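Local coordinates for protein probable chitinase (Chromobacterium violaceum, PDB 5JH8) that probably binds and hydrolyses chitin with a TIM-barrel domain of the glycosyl hydrolase family 18 type, at residues R249-F259 with V271-K282. Sequence-based numbering, arbitrary orientation.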
loop_
_atom_site.group_PDB
_atom_site.type_symbol
_atom_site.label_atom_id
_atom_site.label_comp_id
_atom_site.label_asym_id
_atom_site.label_seq_id
_atom_site.Cartn_x
_atom_site.Cartn_y
_atom_site.Cartn_z
ATOM N N ARG A 249 -2.527 23.700 9.742
ATOM C CA ARG A 249 -3.947 23.636 10.063
ATOM C C ARG A 249 -4.375 22.177 10.036
ATOM O O ARG A 249 -4.118 21.460 9.056
ATOM C CB ARG A 249 -4.780 24.404 9.024
ATOM C CG ARG A 249 -6.324 24.314 9.216
ATOM C CD ARG A 249 -7.135 25.165 8.206
ATOM N NE ARG A 249 -7.174 24.595 6.855
ATOM C CZ ARG A 249 -8.029 23.651 6.458
ATOM N NH1 ARG A 249 -8.931 23.157 7.303
ATOM N NH2 ARG A 249 -7.984 23.191 5.212
ATOM N N TYR A 250 -5.004 21.727 11.113
ATOM C CA TYR A 250 -5.585 20.393 11.134
ATOM C C TYR A 250 -6.990 20.455 10.563
ATOM O O TYR A 250 -7.856 21.151 11.097
ATOM C CB TYR A 250 -5.620 19.829 12.544
ATOM C CG TYR A 250 -5.885 18.335 12.567
ATOM C CD1 TYR A 250 -4.894 17.427 12.221
ATOM C CD2 TYR A 250 -7.114 17.829 12.968
ATOM C CE1 TYR A 250 -5.117 16.066 12.281
ATOM C CE2 TYR A 250 -7.352 16.463 13.008
ATOM C CZ TYR A 250 -6.350 15.579 12.663
ATOM O OH TYR A 250 -6.546 14.207 12.727
ATOM N N ASP A 251 -7.206 19.751 9.470
ATOM C CA ASP A 251 -8.519 19.663 8.843
ATOM C C ASP A 251 -9.268 18.514 9.506
ATOM O O ASP A 251 -9.007 17.338 9.240
ATOM C CB ASP A 251 -8.380 19.453 7.343
ATOM C CG ASP A 251 -9.712 19.610 6.628
ATOM O OD1 ASP A 251 -10.255 20.741 6.610
ATOM O OD2 ASP A 251 -10.238 18.608 6.108
ATOM N N ALA A 252 -10.195 18.855 10.394
ATOM C CA ALA A 252 -10.864 17.827 11.180
ATOM C C ALA A 252 -11.766 16.951 10.326
ATOM O O ALA A 252 -11.890 15.755 10.602
ATOM C CB ALA A 252 -11.666 18.480 12.304
ATOM N N GLY A 253 -12.383 17.513 9.280
ATOM C CA GLY A 253 -13.286 16.751 8.436
ATOM C C GLY A 253 -12.612 15.638 7.667
ATOM O O GLY A 253 -13.279 14.676 7.275
ATOM N N THR A 254 -11.310 15.754 7.430
ATOM C CA THR A 254 -10.564 14.728 6.712
ATOM C C THR A 254 -9.422 14.149 7.535
ATOM O O THR A 254 -8.634 13.351 7.009
ATOM C CB THR A 254 -9.989 15.279 5.395
ATOM O OG1 THR A 254 -8.949 16.223 5.680
ATOM C CG2 THR A 254 -11.066 15.916 4.538
ATOM N N HIS A 255 -9.280 14.556 8.788
ATOM C CA HIS A 255 -8.156 14.157 9.629
ATOM C C HIS A 255 -6.845 14.218 8.857
ATOM O O HIS A 255 -6.113 13.240 8.721
ATOM C CB HIS A 255 -8.373 12.795 10.293
ATOM C CG HIS A 255 -9.362 12.853 11.400
ATOM N ND1 HIS A 255 -9.057 13.402 12.624
ATOM C CD2 HIS A 255 -10.674 12.523 11.443
ATOM C CE1 HIS A 255 -10.129 13.357 13.393
ATOM N NE2 HIS A 255 -11.124 12.833 12.701
ATOM N N SER A 256 -6.547 15.415 8.353
ATOM C CA SER A 256 -5.348 15.641 7.561
ATOM C C SER A 256 -4.750 16.981 7.948
ATOM O O SER A 256 -5.474 17.899 8.331
ATOM C CB SER A 256 -5.686 15.582 6.069
ATOM O OG SER A 256 -6.263 14.330 5.724
ATOM N N LEU A 257 -3.435 17.090 7.816
ATOM C CA LEU A 257 -2.697 18.288 8.160
ATOM C C LEU A 257 -2.310 19.027 6.888
ATOM O O LEU A 257 -1.820 18.408 5.935
ATOM C CB LEU A 257 -1.453 17.914 8.953
ATOM C CG LEU A 257 -0.721 19.090 9.586
ATOM C CD1 LEU A 257 -1.478 19.591 10.802
ATOM C CD2 LEU A 257 0.701 18.678 9.951
ATOM N N THR A 258 -2.507 20.351 6.869
ATOM C CA THR A 258 -2.119 21.137 5.705
ATOM C C THR A 258 -1.374 22.391 6.136
ATOM O O THR A 258 -1.597 22.933 7.217
ATOM C CB THR A 258 -3.330 21.461 4.815
ATOM O OG1 THR A 258 -2.895 22.077 3.597
ATOM C CG2 THR A 258 -4.313 22.375 5.492
ATOM N N PHE A 259 -0.485 22.860 5.270
ATOM C CA PHE A 259 0.147 24.154 5.467
ATOM C C PHE A 259 0.614 24.676 4.127
ATOM O O PHE A 259 0.708 23.936 3.148
ATOM C CB PHE A 259 1.289 24.133 6.498
ATOM C CG PHE A 259 2.410 23.169 6.201
ATOM C CD1 PHE A 259 2.335 21.849 6.624
ATOM C CD2 PHE A 259 3.579 23.596 5.578
ATOM C CE1 PHE A 259 3.363 20.979 6.391
ATOM C CE2 PHE A 259 4.621 22.706 5.354
ATOM C CZ PHE A 259 4.501 21.408 5.773
ATOM N N VAL A 271 1.102 21.926 1.217
ATOM C CA VAL A 271 1.414 20.585 1.681
ATOM C C VAL A 271 0.171 19.990 2.310
ATOM O O VAL A 271 -0.529 20.660 3.065
ATOM C CB VAL A 271 2.554 20.622 2.724
ATOM C CG1 VAL A 271 2.796 19.236 3.341
ATOM C CG2 VAL A 271 3.823 21.183 2.103
ATOM N N TRP A 272 -0.085 18.725 2.016
ATOM C CA TRP A 272 -1.048 17.908 2.747
ATOM C C TRP A 272 -0.328 16.662 3.242
ATOM O O TRP A 272 0.341 15.982 2.452
ATOM C CB TRP A 272 -2.228 17.500 1.872
ATOM C CG TRP A 272 -3.214 18.596 1.648
ATOM C CD1 TRP A 272 -3.213 19.497 0.624
ATOM C CD2 TRP A 272 -4.357 18.907 2.453
ATOM N NE1 TRP A 272 -4.292 20.342 0.730
ATOM C CE2 TRP A 272 -5.006 20.004 1.850
ATOM C CE3 TRP A 272 -4.893 18.372 3.619
ATOM C CZ2 TRP A 272 -6.164 20.581 2.390
ATOM C CZ3 TRP A 272 -6.024 18.929 4.144
ATOM C CH2 TRP A 272 -6.659 20.017 3.532
ATOM N N THR A 273 -0.450 16.367 4.538
ATOM C CA THR A 273 0.232 15.226 5.121
ATOM C C THR A 273 -0.524 14.788 6.371
ATOM O O THR A 273 -1.676 15.180 6.610
ATOM C CB THR A 273 1.716 15.536 5.353
ATOM O OG1 THR A 273 2.385 14.316 5.671
ATOM C CG2 THR A 273 1.904 16.579 6.436
ATOM N N GLU A 274 0.141 13.944 7.150
ATOM C CA GLU A 274 -0.385 13.339 8.367
ATOM C C GLU A 274 0.296 13.948 9.588
ATOM O O GLU A 274 1.376 14.547 9.498
ATOM C CB GLU A 274 -0.122 11.819 8.412
ATOM C CG GLU A 274 -0.597 11.030 7.185
ATOM C CD GLU A 274 -2.085 11.130 6.952
ATOM O OE1 GLU A 274 -2.851 11.100 7.957
ATOM O OE2 GLU A 274 -2.490 11.246 5.770
ATOM N N ASN A 275 -0.346 13.772 10.749
ATOM C CA ASN A 275 0.335 13.966 12.023
ATOM C C ASN A 275 0.004 12.790 12.938
ATOM O O ASN A 275 -0.602 11.813 12.513
ATOM C CB ASN A 275 0.025 15.341 12.644
ATOM C CG ASN A 275 -1.404 15.468 13.131
ATOM O OD1 ASN A 275 -2.200 14.549 13.031
ATOM N ND2 ASN A 275 -1.740 16.647 13.641
ATOM N N ALA A 276 0.408 12.850 14.205
ATOM C CA ALA A 276 0.180 11.704 15.080
ATOM C C ALA A 276 -1.309 11.469 15.301
ATOM O O ALA A 276 -1.759 10.320 15.375
ATOM C CB ALA A 276 0.915 11.896 16.404
ATOM N N ARG A 277 -2.088 12.546 15.446
ATOM C CA ARG A 277 -3.521 12.391 15.628
ATOM C C ARG A 277 -4.156 11.677 14.441
ATOM O O ARG A 277 -5.015 10.804 14.619
ATOM C CB ARG A 277 -4.191 13.749 15.808
ATOM C CG ARG A 277 -5.663 13.626 16.219
ATOM C CD ARG A 277 -6.378 15.000 16.385
ATOM N NE ARG A 277 -5.586 15.858 17.234
ATOM C CZ ARG A 277 -4.825 16.858 16.817
ATOM N NH1 ARG A 277 -4.869 17.311 15.561
ATOM N NH2 ARG A 277 -4.018 17.446 17.679
ATOM N N SER A 278 -3.767 12.049 13.219
ATOM C CA SER A 278 -4.418 11.483 12.049
ATOM C C SER A 278 -4.022 10.038 11.834
ATOM O O SER A 278 -4.868 9.219 11.463
ATOM C CB SER A 278 -4.134 12.313 10.807
ATOM O OG SER A 278 -2.793 12.265 10.394
ATOM N N VAL A 279 -2.749 9.705 12.063
ATOM C CA VAL A 279 -2.320 8.318 11.941
ATOM C C VAL A 279 -3.039 7.445 12.965
ATOM O O VAL A 279 -3.502 6.346 12.644
ATOM C CB VAL A 279 -0.784 8.216 12.031
ATOM C CG1 VAL A 279 -0.341 6.757 12.215
ATOM C CG2 VAL A 279 -0.174 8.826 10.785
ATOM N N ALA A 280 -3.124 7.904 14.218
ATOM C CA ALA A 280 -3.828 7.131 15.232
ATOM C C ALA A 280 -5.294 6.960 14.861
ATOM O O ALA A 280 -5.843 5.865 14.988
ATOM C CB ALA A 280 -3.689 7.786 16.609
ATOM N N LEU A 281 -5.935 8.025 14.364
ATOM C CA LEU A 281 -7.333 7.920 13.954
ATOM C C LEU A 281 -7.480 6.862 12.863
ATOM O O LEU A 281 -8.364 5.994 12.920
ATOM C CB LEU A 281 -7.852 9.294 13.495
ATOM C CG LEU A 281 -9.319 9.442 13.062
ATOM C CD1 LEU A 281 -9.570 8.951 11.663
ATOM C CD2 LEU A 281 -10.259 8.743 14.025
ATOM N N LYS A 282 -6.623 6.928 11.849
ATOM C CA LYS A 282 -6.742 5.996 10.728
ATOM C C LYS A 282 -6.436 4.560 11.158
ATOM O O LYS A 282 -7.101 3.633 10.686
ATOM C CB LYS A 282 -5.906 6.501 9.557
ATOM C CG LYS A 282 -6.528 7.792 9.015
ATOM C CD LYS A 282 -5.602 8.693 8.206
ATOM C CE LYS A 282 -6.275 10.060 8.049
ATOM N NZ LYS A 282 -5.455 10.997 7.244
HETATM O O HOH W 1 -4.530 12.566 4.591
#
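Thr258 lies alongside the Trp272 indole, its CB over the face of the six-membered ring, 3.5 Å from the centre, in a CH-pi contact. With its OG1 anti to the backbone N (chi1 -172°), the hydroxyl also donates to Val271 O at 2.8 Å; Phe259 N reaches that same oxygen from the opposite face of its plane. At this tight end of the hairpin, on the other side of the strands, Val271 CB packs over the Phe259 ring. Deeper in, the buried ammonium of Lys282 ties helix to turn: NZ gives a 2.8 Å bond to His255 O and a salt bridge to Glu274, whose OE1 offers its syn lone pair, and Ala191 O takes another of its bonds. The margin formed by the start of the helix is looser and partly open to solvent. There the exposed Arg277 brings NH1 over the centre of the Tyr250 ring, guanidinium edge-on to the face, a cation-pi contact with CZ 4.4 Å from the centroid. One turn further along the helix, Leu281 CG sits over the face of the His255 imidazole. Asn275 and Ser278 close the helix start as a capping box. Helix 237-244 covers Phe259 and Val271, strand 212-222 pairs with 268-273, and helix 193-206 borders the His255 turn.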